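Local coordinates for protein glutathione S-transferase (Vibrio parahaemolyticus, PDB 7MIQ) that probably conjugates glutathione to electrophilic compounds as a Gtt2-class glutathione transferase, built from a thioredoxin-like domain and a helical domain, at residues Gly36-Ser40 with Asn49-Pro53; Phe103-Ala109 with Arg137-Phe141; Gln111-Asn115 with Trp130-Lys135; Phe141-Leu145 with Ile169-Phe173. One frame throughout, in Å; residues are numbered along the deposited sequence.

Contact 1: residues Gly36-Ser40 with Asn49-Pro53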
loop_
_atom_site.group_PDB
_atom_site.type_symbol
_atom_site.label_atom_id
_atom_site.label_comp_id
_atom_site.label_asym_id
_atom_site.label_seq_id
_atom_site.Cartn_x
_atom_site.Cartn_y
_atom_site.Cartn_z
ATOM N N GLY A 36 -9.554 -7.771 -17.124
ATOM C CA GLY A 36 -8.209 -7.398 -16.724
ATOM C C GLY A 36 -8.195 -6.904 -15.293
ATOM O O GLY A 36 -7.244 -6.254 -14.846
ATOM N N ASP A 37 -9.271 -7.234 -14.577
ATOM C CA ASP A 37 -9.569 -6.727 -13.246
ATOM C C ASP A 37 -9.647 -5.207 -13.216
ATOM O O ASP A 37 -8.622 -4.523 -13.265
ATOM C CB ASP A 37 -8.541 -7.232 -12.236
ATOM C CG ASP A 37 -8.876 -8.611 -11.723
ATOM O OD1 ASP A 37 -8.815 -9.579 -12.512
ATOM O OD2 ASP A 37 -9.202 -8.721 -10.522
ATOM N N ASN A 38 -10.870 -4.681 -13.152
ATOM C CA ASN A 38 -11.193 -3.288 -12.852
ATOM C C ASN A 38 -10.778 -2.317 -13.948
ATOM O O ASN A 38 -10.957 -1.112 -13.770
ATOM C CB ASN A 38 -10.564 -2.815 -11.530
ATOM C CG ASN A 38 -10.737 -3.822 -10.402
ATOM O OD1 ASN A 38 -11.754 -4.508 -10.322
ATOM N ND2 ASN A 38 -9.734 -3.919 -9.526
ATOM N N LEU A 39 -10.240 -2.789 -15.072
ATOM C CA LEU A 39 -9.689 -1.889 -16.076
ATOM C C LEU A 39 -10.779 -1.033 -16.717
ATOM O O LEU A 39 -11.931 -1.454 -16.862
ATOM C CB LEU A 39 -8.939 -2.679 -17.152
ATOM C CG LEU A 39 -7.602 -3.267 -16.692
ATOM C CD1 LEU A 39 -6.918 -4.037 -17.810
ATOM C CD2 LEU A 39 -6.700 -2.164 -16.180
ATOM N N SER A 40 -10.402 0.188 -17.089
ATOM C CA SER A 40 -11.290 1.099 -17.792
ATOM C C SER A 40 -11.115 0.954 -19.304
ATOM O O SER A 40 -10.166 0.340 -19.799
ATOM C CB SER A 40 -11.034 2.546 -17.359
ATOM O OG SER A 40 -11.437 2.774 -16.017
ATOM N N ASN A 49 -4.085 4.703 -12.559
ATOM C CA ASN A 49 -3.858 3.264 -12.549
ATOM C C ASN A 49 -4.698 2.532 -13.590
ATOM O O ASN A 49 -4.562 1.311 -13.730
ATOM C CB ASN A 49 -4.110 2.691 -11.143
ATOM C CG ASN A 49 -5.584 2.655 -10.758
ATOM O OD1 ASN A 49 -6.435 3.268 -11.401
ATOM N ND2 ASN A 49 -5.886 1.932 -9.684
ATOM N N GLY A 50 -5.548 3.251 -14.323
ATOM C CA GLY A 50 -6.331 2.663 -15.391
ATOM C C GLY A 50 -7.480 1.792 -14.943
ATOM O O GLY A 50 -7.932 0.940 -15.713
ATOM N N LYS A 51 -7.977 1.983 -13.722
ATOM C CA LYS A 51 -8.981 1.092 -13.165
ATOM C C LYS A 51 -10.064 1.886 -12.447
ATOM O O LYS A 51 -9.895 3.065 -12.126
ATOM C CB LYS A 51 -8.354 0.072 -12.202
ATOM C CG LYS A 51 -7.466 -0.962 -12.880
ATOM C CD LYS A 51 -6.857 -1.922 -11.872
ATOM C CE LYS A 51 -5.947 -2.933 -12.552
ATOM N NZ LYS A 51 -4.841 -2.275 -13.299
ATOM N N VAL A 52 -11.190 1.217 -12.215
ATOM C CA VAL A 52 -12.241 1.705 -11.325
ATOM C C VAL A 52 -11.941 1.151 -9.938
ATOM O O VAL A 52 -11.300 0.095 -9.825
ATOM C CB VAL A 52 -13.640 1.283 -11.809
ATOM C CG1 VAL A 52 -13.950 1.902 -13.159
ATOM C CG2 VAL A 52 -13.751 -0.236 -11.870
ATOM N N PRO A 53 -12.386 1.805 -8.853
ATOM C CA PRO A 53 -13.207 3.022 -8.817
ATOM C C PRO A 53 -12.440 4.298 -9.153
ATOM O O PRO A 53 -11.216 4.353 -9.021
ATOM C CB PRO A 53 -13.694 3.067 -7.367
ATOM C CG PRO A 53 -12.605 2.400 -6.604
ATOM C CD PRO A 53 -12.106 1.294 -7.499
#
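Lys51 lies across Gly36-Ser40 because its CG stands opposite its own carbonyl carbon (chi1 -69°) and the chain then runs straight, turning only at the last bond (chi4 58°). The methylenes do the touching: CG of Lys51 packs on CD2 of Leu39 at 3.6 Å, and CE passes 3.2 Å from the carbonyl O of Asp37. Leu39 starts out pointing away from 49-53, but its branch swings back, with CD2 3.4 Å from the O of Gly50. Nearer the base of the Lys51 chain, CB of Asn38 rests 3.7 Å from CB of Lys51, while the amide oxygen of Asn38 is held by Thr9.

Two backbone hydrogen bonds frame this single bridge between Leu39 and Lys51: Val52 N donates to Asn38 O at 2.8 Å and Ser40 N to Gly50 O at 2.9 Å. Asn38 O also receives a CA-H contact from Lys51 CA at 3.0 Å. The hydroxyl of Ser40, buried beside CG1 of Val52, finds no polar partner. Asn49 shapes the approach through an Asx turn, its OD1 accepting from Lys51 N, and Glu65 holds its ND2.

Val52 leads into cis-Pro53, the hallmark of thioredoxin-fold proteins, whose loop borders the glutathione site in relatives. Both segments belong to the long connection between strands 27-30 and 54-56. Asn38, Val52 and Pro53 all rest on the start of helix 10-22.

Contact 2: residues Phe103-Ala109 with Arg137-Phe141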
loop_
_atom_site.group_PDB
_atom_site.type_symbol
_atom_site.label_atom_id
_atom_site.label_comp_id
_atom_site.label_asym_id
_atom_site.label_seq_id
_atom_site.Cartn_x
_atom_site.Cartn_y
_atom_site.Cartn_z
ATOM N N PHE A 103 -0.811 -6.395 1.351
ATOM C CA PHE A 103 0.229 -7.201 0.702
ATOM C C PHE A 103 0.071 -8.686 1.007
ATOM O O PHE A 103 -0.067 -9.510 0.097
ATOM C CB PHE A 103 1.628 -6.755 1.125
ATOM C CG PHE A 103 2.724 -7.316 0.264
ATOM C CD1 PHE A 103 2.949 -6.809 -1.007
ATOM C CD2 PHE A 103 3.523 -8.352 0.718
ATOM C CE1 PHE A 103 3.952 -7.322 -1.806
ATOM C CE2 PHE A 103 4.531 -8.870 -0.077
ATOM C CZ PHE A 103 4.744 -8.355 -1.341
ATOM N N GLN A 104 0.131 -9.051 2.288
ATOM C CA GLN A 104 0.191 -10.461 2.652
ATOM C C GLN A 104 -1.152 -11.165 2.515
ATOM O O GLN A 104 -1.186 -12.399 2.478
ATOM C CB GLN A 104 0.725 -10.609 4.081
ATOM C CG GLN A 104 2.083 -9.941 4.285
ATOM C CD GLN A 104 2.580 -10.019 5.717
ATOM O OE1 GLN A 104 2.346 -11.007 6.412
ATOM N NE2 GLN A 104 3.272 -8.971 6.165
ATOM N N GLY A 105 -2.250 -10.420 2.424
ATOM C CA GLY A 105 -3.554 -11.043 2.325
ATOM C C GLY A 105 -4.306 -10.734 1.045
ATOM O O GLY A 105 -4.437 -11.601 0.174
ATOM N N LEU A 106 -4.798 -9.497 0.922
ATOM C CA LEU A 106 -5.695 -9.145 -0.177
ATOM C C LEU A 106 -5.024 -9.337 -1.531
ATOM O O LEU A 106 -5.582 -9.985 -2.424
ATOM C CB LEU A 106 -6.174 -7.701 -0.022
ATOM C CG LEU A 106 -7.188 -7.240 -1.068
ATOM C CD1 LEU A 106 -8.425 -8.133 -1.050
ATOM C CD2 LEU A 106 -7.571 -5.787 -0.836
ATOM N N TYR A 107 -3.832 -8.763 -1.708
ATOM C CA TYR A 107 -3.148 -8.858 -2.994
ATOM C C TYR A 107 -2.884 -10.311 -3.373
ATOM O O TYR A 107 -3.070 -10.703 -4.532
ATOM C CB TYR A 107 -1.836 -8.073 -2.949
ATOM C CG TYR A 107 -1.968 -6.568 -2.826
ATOM C CD1 TYR A 107 -3.162 -5.918 -3.119
ATOM C CD2 TYR A 107 -0.882 -5.795 -2.424
ATOM C CE1 TYR A 107 -3.271 -4.537 -3.008
ATOM C CE2 TYR A 107 -0.981 -4.420 -2.310
ATOM C CZ TYR A 107 -2.175 -3.796 -2.604
ATOM O OH TYR A 107 -2.268 -2.426 -2.490
ATOM N N ALA A 108 -2.449 -11.127 -2.410
ATOM C CA ALA A 108 -2.231 -12.543 -2.683
ATOM C C ALA A 108 -3.533 -13.257 -3.025
ATOM O O ALA A 108 -3.535 -14.179 -3.849
ATOM C CB ALA A 108 -1.554 -13.211 -1.487
ATOM N N ALA A 109 -4.647 -12.847 -2.410
ATOM C CA ALA A 109 -5.932 -13.463 -2.726
ATOM C C ALA A 109 -6.388 -13.097 -4.131
ATOM O O ALA A 109 -6.918 -13.945 -4.858
ATOM C CB ALA A 109 -6.983 -13.050 -1.695
ATOM N N ARG A 137 0.324 -18.331 0.069
ATOM C CA ARG A 137 0.628 -17.150 0.868
ATOM C C ARG A 137 -0.590 -16.697 1.665
ATOM O O ARG A 137 -0.456 -16.249 2.810
ATOM C CB ARG A 137 1.152 -16.029 -0.031
ATOM C CG ARG A 137 2.556 -16.305 -0.567
ATOM C CD ARG A 137 3.109 -15.148 -1.389
ATOM N NE ARG A 137 2.940 -13.863 -0.720
ATOM C CZ ARG A 137 2.290 -12.829 -1.238
ATOM N NH1 ARG A 137 1.772 -12.877 -2.455
ATOM N NH2 ARG A 137 2.165 -11.715 -0.520
ATOM N N VAL A 138 -1.786 -16.815 1.082
ATOM C CA VAL A 138 -3.011 -16.532 1.829
ATOM C C VAL A 138 -3.111 -17.451 3.042
ATOM O O VAL A 138 -3.376 -17.004 4.164
ATOM C CB VAL A 138 -4.245 -16.670 0.920
ATOM C CG1 VAL A 138 -5.523 -16.560 1.743
ATOM C CG2 VAL A 138 -4.223 -15.620 -0.177
ATOM N N LEU A 139 -2.886 -18.751 2.833
ATOM C CA LEU A 139 -2.994 -19.709 3.928
ATOM C C LEU A 139 -1.962 -19.446 5.016
ATOM O O LEU A 139 -2.241 -19.671 6.200
ATOM C CB LEU A 139 -2.850 -21.137 3.393
ATOM C CG LEU A 139 -3.920 -21.613 2.407
ATOM C CD1 LEU A 139 -3.526 -22.945 1.783
ATOM C CD2 LEU A 139 -5.264 -21.730 3.099
ATOM N N GLU A 140 -0.773 -18.970 4.645
ATOM C CA GLU A 140 0.255 -18.701 5.646
ATOM C C GLU A 140 -0.043 -17.437 6.444
ATOM O O GLU A 140 0.384 -17.322 7.599
ATOM C CB GLU A 140 1.624 -18.594 4.975
ATOM C CG GLU A 140 2.141 -19.915 4.425
ATOM C CD GLU A 140 3.396 -19.751 3.593
ATOM O OE1 GLU A 140 3.797 -18.594 3.340
ATOM O OE2 GLU A 140 3.982 -20.777 3.188
ATOM N N PHE A 141 -0.768 -16.482 5.860
ATOM C CA PHE A 141 -1.075 -15.258 6.590
ATOM C C PHE A 141 -2.244 -15.436 7.553
ATOM O O PHE A 141 -2.315 -14.729 8.564
ATOM C CB PHE A 141 -1.363 -14.116 5.612
ATOM C CG PHE A 141 -1.821 -12.847 6.281
ATOM C CD1 PHE A 141 -1.006 -12.198 7.196
ATOM C CD2 PHE A 141 -3.060 -12.303 5.992
ATOM C CE1 PHE A 141 -1.422 -11.032 7.817
ATOM C CE2 PHE A 141 -3.482 -11.132 6.606
ATOM C CZ PHE A 141 -2.663 -10.498 7.522
HETATM O O HOH W 1 1.430 -14.319 3.142
#
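Arg137 and Phe141, one turn apart, straddle helix 88-114 at the turn that carries Phe103 and Gln104. The guanidinium of Arg137 lies with one face over the methyl of Ala108, whose CB is 3.5 Å from NH1. At the edge of the same group NH2 makes a weak, bent hydrogen bond of 3.2 Å to the carbonyl O of Phe103. A bend in the middle of the arginine chain (chi3 48°) turns the group back toward that carbonyl. NH2 also comes within 3.7 Å of CE2 of Phe103, on a slanting approach.

Phe141 takes CB of Gln104 over one ring face in a CH-pi contact, 4.2 Å from the ring centroid. The Gln104 side chain continues extended past the ring, its OE1 3.6 Å from CD1 of Phe141. The same ring also meets the backbone of Gly105, with CA of Gly105 3.9 Å from CD2 of Phe141. Val138 sends CG2 against the backbone of the next turn, 3.6 Å from Ala109 N.

A water spans the gap between the helices, giving a good bond to Arg137 O and a weak one to Gln104 O. Farther out, Val138 is backed by Phe170, and Gln104 packs on Asn49 of the second subunit. The short segments run nearly antiparallel, crossing at -151°, with small residues and a wider pi-type turn where they meet. Such a pairing of two long antiparallel helices is the framework of the all-helical C-terminal domain of glutathione transferases.

Contact 3: residues Gln111-Asn115 with Trp130-Lys135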
loop_
_atom_site.group_PDB
_atom_site.type_symbol
_atom_site.label_atom_id
_atom_site.label_comp_id
_atom_site.label_asym_id
_atom_site.label_seq_id
_atom_site.Cartn_x
_atom_site.Cartn_y
_atom_site.Cartn_z
ATOM N N GLN A 111 -4.395 -12.426 -6.675
ATOM C CA GLN A 111 -3.557 -13.155 -7.623
ATOM C C GLN A 111 -3.958 -14.621 -7.714
ATOM O O GLN A 111 -3.973 -15.200 -8.806
ATOM C CB GLN A 111 -2.086 -13.026 -7.228
ATOM C CG GLN A 111 -1.518 -11.627 -7.407
ATOM C CD GLN A 111 -1.550 -11.169 -8.852
ATOM O OE1 GLN A 111 -1.380 -11.969 -9.774
ATOM N NE2 GLN A 111 -1.777 -9.877 -9.058
ATOM N N ALA A 112 -4.279 -15.244 -6.578
ATOM C CA ALA A 112 -4.718 -16.635 -6.608
ATOM C C ALA A 112 -6.067 -16.766 -7.302
ATOM O O ALA A 112 -6.313 -17.748 -8.014
ATOM C CB ALA A 112 -4.784 -17.197 -5.190
ATOM N N PHE A 113 -6.947 -15.783 -7.114
ATOM C CA PHE A 113 -8.277 -15.843 -7.709
ATOM C C PHE A 113 -8.209 -15.690 -9.225
ATOM O O PHE A 113 -8.813 -16.474 -9.966
ATOM C CB PHE A 113 -9.167 -14.764 -7.091
ATOM C CG PHE A 113 -10.616 -14.867 -7.480
ATOM C CD1 PHE A 113 -11.369 -15.974 -7.120
ATOM C CD2 PHE A 113 -11.231 -13.844 -8.187
ATOM C CE1 PHE A 113 -12.707 -16.066 -7.470
ATOM C CE2 PHE A 113 -12.569 -13.930 -8.539
ATOM C CZ PHE A 113 -13.308 -15.042 -8.181
ATOM N N ARG A 114 -7.464 -14.693 -9.706
ATOM C CA ARG A 114 -7.395 -14.446 -11.142
ATOM C C ARG A 114 -6.567 -15.496 -11.874
ATOM O O ARG A 114 -6.731 -15.657 -13.089
ATOM C CB ARG A 114 -6.827 -13.050 -11.410
ATOM C CG ARG A 114 -5.315 -12.955 -11.290
ATOM C CD ARG A 114 -4.831 -11.511 -11.338
ATOM N NE ARG A 114 -5.367 -10.778 -12.480
ATOM C CZ ARG A 114 -4.959 -9.573 -12.852
ATOM N NH1 ARG A 114 -3.987 -8.943 -12.212
ATOM N NH2 ARG A 114 -5.538 -8.985 -13.896
ATOM N N ASN A 115 -5.693 -16.214 -11.175
ATOM C CA ASN A 115 -4.864 -17.232 -11.813
ATOM C C ASN A 115 -5.395 -18.632 -11.538
ATOM O O ASN A 115 -5.191 -19.188 -10.457
ATOM C CB ASN A 115 -3.413 -17.125 -11.339
ATOM C CG ASN A 115 -2.773 -15.801 -11.707
ATOM O OD1 ASN A 115 -3.211 -15.122 -12.635
ATOM N ND2 ASN A 115 -1.727 -15.430 -10.980
ATOM N N TRP A 130 1.744 -19.847 -10.233
ATOM C CA TRP A 130 1.756 -18.604 -9.470
ATOM C C TRP A 130 0.478 -18.446 -8.658
ATOM O O TRP A 130 0.519 -17.980 -7.513
ATOM C CB TRP A 130 1.954 -17.409 -10.404
ATOM C CG TRP A 130 1.976 -16.081 -9.695
ATOM C CD1 TRP A 130 1.167 -15.008 -9.939
ATOM C CD2 TRP A 130 2.845 -15.690 -8.620
ATOM N NE1 TRP A 130 1.480 -13.974 -9.089
ATOM C CE2 TRP A 130 2.506 -14.367 -8.269
ATOM C CE3 TRP A 130 3.877 -16.329 -7.923
ATOM C CZ2 TRP A 130 3.161 -13.673 -7.254
ATOM C CZ3 TRP A 130 4.524 -15.638 -6.914
ATOM C CH2 TRP A 130 4.164 -14.324 -6.590
ATOM N N GLY A 131 -0.665 -18.831 -9.230
ATOM C CA GLY A 131 -1.901 -18.814 -8.467
ATOM C C GLY A 131 -1.852 -19.741 -7.268
ATOM O O GLY A 131 -2.336 -19.400 -6.186
ATOM N N GLU A 132 -1.258 -20.924 -7.443
ATOM C CA GLU A 132 -1.099 -21.849 -6.326
ATOM C C GLU A 132 -0.124 -21.299 -5.293
ATOM O O GLU A 132 -0.334 -21.459 -4.084
ATOM C CB GLU A 132 -0.628 -23.212 -6.835
ATOM C CG GLU A 132 -0.515 -24.275 -5.754
ATOM C CD GLU A 132 -1.863 -24.672 -5.178
ATOM O OE1 GLU A 132 -2.888 -24.482 -5.869
ATOM O OE2 GLU A 132 -1.898 -25.171 -4.034
ATOM N N GLU A 133 0.953 -20.657 -5.749
ATOM C CA GLU A 133 1.869 -20.008 -4.818
ATOM C C GLU A 133 1.180 -18.864 -4.085
ATOM O O GLU A 133 1.361 -18.691 -2.873
ATOM C CB GLU A 133 3.108 -19.510 -5.565
ATOM C CG GLU A 133 4.056 -18.664 -4.731
ATOM C CD GLU A 133 4.658 -19.424 -3.563
ATOM O OE1 GLU A 133 4.708 -20.671 -3.621
ATOM O OE2 GLU A 133 5.079 -18.770 -2.586
ATOM N N SER A 134 0.369 -18.082 -4.803
ATOM C CA SER A 134 -0.357 -16.987 -4.172
ATOM C C SER A 134 -1.356 -17.504 -3.146
ATOM O O SER A 134 -1.528 -16.903 -2.078
ATOM C CB SER A 134 -1.060 -16.146 -5.236
ATOM O OG SER A 134 -0.122 -15.590 -6.144
ATOM N N LYS A 135 -2.017 -18.627 -3.442
ATOM C CA LYS A 135 -2.959 -19.196 -2.481
ATOM C C LYS A 135 -2.245 -19.665 -1.221
ATOM O O LYS A 135 -2.754 -19.484 -0.110
ATOM C CB LYS A 135 -3.739 -20.345 -3.119
ATOM C CG LYS A 135 -4.767 -20.973 -2.186
ATOM C CD LYS A 135 -5.703 -21.912 -2.927
ATOM C CE LYS A 135 -6.777 -22.457 -2.000
ATOM N NZ LYS A 135 -7.790 -23.261 -2.741
#
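Gln111 and Asn115, one turn apart, both direct their amides at the same edge of the Trp130 indole. Neither lies flat on it: the amide planes are turned 46° and 48° from the ring. ND2 of Asn115 comes as near as 3.1 Å to CD1 of Trp130, a close polar-to-carbon approach near the ring plane. OE1 of Gln111 stands 3.6 Å from the indole NE1, without forming a hydrogen bond. The indole extends toward them since CG of Trp130 is anti to the backbone nitrogen (chi1 180°), while a bend at the second torsion of Gln111 brings its amide round to the ring.

Ser134 places OG over one face of the indole, near the rim. From there the hydroxyl gives a 2.8 Å hydrogen bond to Trp130 O, which also takes the amide of Ser134 from the other face of its plane. OG also lies against CB of Gln111, at 3.4 Å.

The helices come very close at Ala112 and Gly131, whose CA atoms are 4.0 Å apart. CB of Ala112 presses on Gly131 O at 3.4 Å and on CB of Lys135 at 3.9 Å, and the extended lysine chain carries NZ away to Leu178 O. Beyond the indole, Trp130 of the second subunit stacks on this ring.

No hydrogen bond joins the two segments. Cohesion here therefore rests on close van der Waals fit, with the Ser134 hydroxyl satisfied within its own helix and the amides giving the indole edge a polar border.

Contact 4: residues Phe141-Leu145 with Ile169-Phe173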
loop_
_atom_site.group_PDB
_atom_site.type_symbol
_atom_site.label_atom_id
_atom_site.label_comp_id
_atom_site.label_asym_id
_atom_site.label_seq_id
_atom_site.Cartn_x
_atom_site.Cartn_y
_atom_site.Cartn_z
ATOM N N PHE A 141 -0.768 -16.482 5.860
ATOM C CA PHE A 141 -1.075 -15.258 6.590
ATOM C C PHE A 141 -2.244 -15.436 7.553
ATOM O O PHE A 141 -2.315 -14.729 8.564
ATOM C CB PHE A 141 -1.363 -14.116 5.612
ATOM C CG PHE A 141 -1.821 -12.847 6.281
ATOM C CD1 PHE A 141 -1.006 -12.198 7.196
ATOM C CD2 PHE A 141 -3.060 -12.303 5.992
ATOM C CE1 PHE A 141 -1.422 -11.032 7.817
ATOM C CE2 PHE A 141 -3.482 -11.132 6.606
ATOM C CZ PHE A 141 -2.663 -10.498 7.522
ATOM N N LEU A 142 -3.155 -16.366 7.271
ATOM C CA LEU A 142 -4.344 -16.516 8.109
ATOM C C LEU A 142 -4.042 -16.779 9.583
ATOM O O LEU A 142 -4.736 -16.192 10.432
ATOM C CB LEU A 142 -5.244 -17.621 7.545
ATOM C CG LEU A 142 -5.938 -17.348 6.214
ATOM C CD1 LEU A 142 -6.633 -18.610 5.725
ATOM C CD2 LEU A 142 -6.928 -16.198 6.343
ATOM N N PRO A 143 -3.080 -17.634 9.963
ATOM C CA PRO A 143 -2.770 -17.759 11.399
ATOM C C PRO A 143 -2.332 -16.450 12.029
ATOM O O PRO A 143 -2.704 -16.161 13.173
ATOM C CB PRO A 143 -1.644 -18.804 11.426
ATOM C CG PRO A 143 -1.819 -19.585 10.184
ATOM C CD PRO A 143 -2.335 -18.622 9.159
ATOM N N THR A 144 -1.545 -15.646 11.306
ATOM C CA THR A 144 -1.125 -14.351 11.831
ATOM C C THR A 144 -2.324 -13.450 12.097
ATOM O O THR A 144 -2.376 -12.756 13.120
ATOM C CB THR A 144 -0.158 -13.679 10.854
ATOM O OG1 THR A 144 0.966 -14.535 10.628
ATOM C CG2 THR A 144 0.324 -12.347 11.405
ATOM N N LEU A 145 -3.298 -13.448 11.186
ATOM C CA LEU A 145 -4.497 -12.643 11.391
ATOM C C LEU A 145 -5.336 -13.181 12.544
ATOM O O LEU A 145 -5.878 -12.406 13.340
ATOM C CB LEU A 145 -5.323 -12.597 10.106
ATOM C CG LEU A 145 -6.568 -11.712 10.138
ATOM C CD1 LEU A 145 -6.199 -10.281 10.504
ATOM C CD2 LEU A 145 -7.284 -11.763 8.786
ATOM N N ILE A 169 -13.093 -7.747 2.952
ATOM C CA ILE A 169 -12.988 -8.091 1.535
ATOM C C ILE A 169 -11.991 -9.228 1.334
ATOM O O ILE A 169 -12.231 -10.148 0.541
ATOM C CB ILE A 169 -12.606 -6.847 0.706
ATOM C CG1 ILE A 169 -13.713 -5.791 0.774
ATOM C CG2 ILE A 169 -12.315 -7.229 -0.746
ATOM C CD1 ILE A 169 -15.034 -6.251 0.196
ATOM N N PHE A 170 -10.865 -9.188 2.054
ATOM C CA PHE A 170 -9.861 -10.247 1.943
ATOM C C PHE A 170 -10.434 -11.597 2.358
ATOM O O PHE A 170 -10.292 -12.592 1.636
ATOM C CB PHE A 170 -8.628 -9.889 2.784
ATOM C CG PHE A 170 -7.770 -11.074 3.161
ATOM C CD1 PHE A 170 -7.228 -11.905 2.191
ATOM C CD2 PHE A 170 -7.493 -11.347 4.494
ATOM C CE1 PHE A 170 -6.438 -12.994 2.546
ATOM C CE2 PHE A 170 -6.708 -12.429 4.856
ATOM C CZ PHE A 170 -6.178 -13.253 3.879
ATOM N N ILE A 171 -11.087 -11.654 3.521
ATOM C CA ILE A 171 -11.654 -12.922 3.973
ATOM C C ILE A 171 -12.787 -13.363 3.049
ATOM O O ILE A 171 -12.960 -14.563 2.800
ATOM C CB ILE A 171 -12.106 -12.811 5.444
ATOM C CG1 ILE A 171 -10.892 -12.661 6.372
ATOM C CG2 ILE A 171 -12.948 -14.017 5.859
ATOM C CD1 ILE A 171 -9.834 -13.753 6.207
ATOM N N GLY A 172 -13.558 -12.414 2.509
ATOM C CA GLY A 172 -14.536 -12.763 1.488
ATOM C C GLY A 172 -13.903 -13.435 0.284
ATOM O O GLY A 172 -14.428 -14.424 -0.237
ATOM N N PHE A 173 -12.765 -12.906 -0.174
ATOM C CA PHE A 173 -12.001 -13.560 -1.232
ATOM C C PHE A 173 -11.660 -14.994 -0.851
ATOM O O PHE A 173 -11.904 -15.932 -1.619
ATOM C CB PHE A 173 -10.715 -12.779 -1.514
ATOM C CG PHE A 173 -10.752 -11.950 -2.766
ATOM C CD1 PHE A 173 -10.752 -12.551 -4.011
ATOM C CD2 PHE A 173 -10.744 -10.565 -2.694
ATOM C CE1 PHE A 173 -10.774 -11.788 -5.163
ATOM C CE2 PHE A 173 -10.766 -9.796 -3.845
ATOM C CZ PHE A 173 -10.782 -10.412 -5.081
#
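The helical segments bearing Phe141 and Phe170 stand well apart, their axes 12.9 Å from each other at closest approach and inclined at 137° between directions. Even the nearest CA atoms, those of Leu142 and Ile171, are 9.1 Å apart, so side chains must fill the whole gap. The helix of 141-145 is kinked where Pro143 has no N-H to offer the preceding turn.

Phe170 carries much of the contact, its CG anti to the backbone nitrogen (chi1 159°). Its leading carbons meet the rim of Phe141, with CE2 3.8 Å from CD2 of Phe141, and the two ring planes are inclined at 47°. CZ of Phe170 touches CD2 of Leu142 at 3.9 Å. Leu145 slides past in the opposite direction, setting its CD2 4.0 Å from CE2 of Phe170, at the edge of that ring. Ile171 extends CD1 to CD2 of Leu142 at 3.8 Å and meets the branch of Leu145 tip to tip. Ile189, on helix 187-196, covers both Leu142 and Ile171.

All five touching residues are buried and every contact is carbon on carbon. The join between helices 127-151 and 162-177 thus rests on dispersion and on exclusion of water, as expected of the hydrophobic core of a helical domain.

Contacts 2 and 3 join the same pair of helices, 88-114 and 127-151, at successive levels, and contact 4 carries the second of them onward to helix 162-177 through the shared Phe141. Burial grows from contact 3, partly buried, through contact 2, which mixes apolar packing with a polar rim and a bridging water, to the wholly apolar contact 4. Contacts 2 and 3 both reach the second subunit, whereas no other chain touches contact 4. Contact 1, partly buried, stands apart in the thioredoxin-like domain, where backbone hydrogen bonds between two loop segments replace helix packing. It meets contact 3 only at the edge, where Arg114 packs on Gly36 and Asp37.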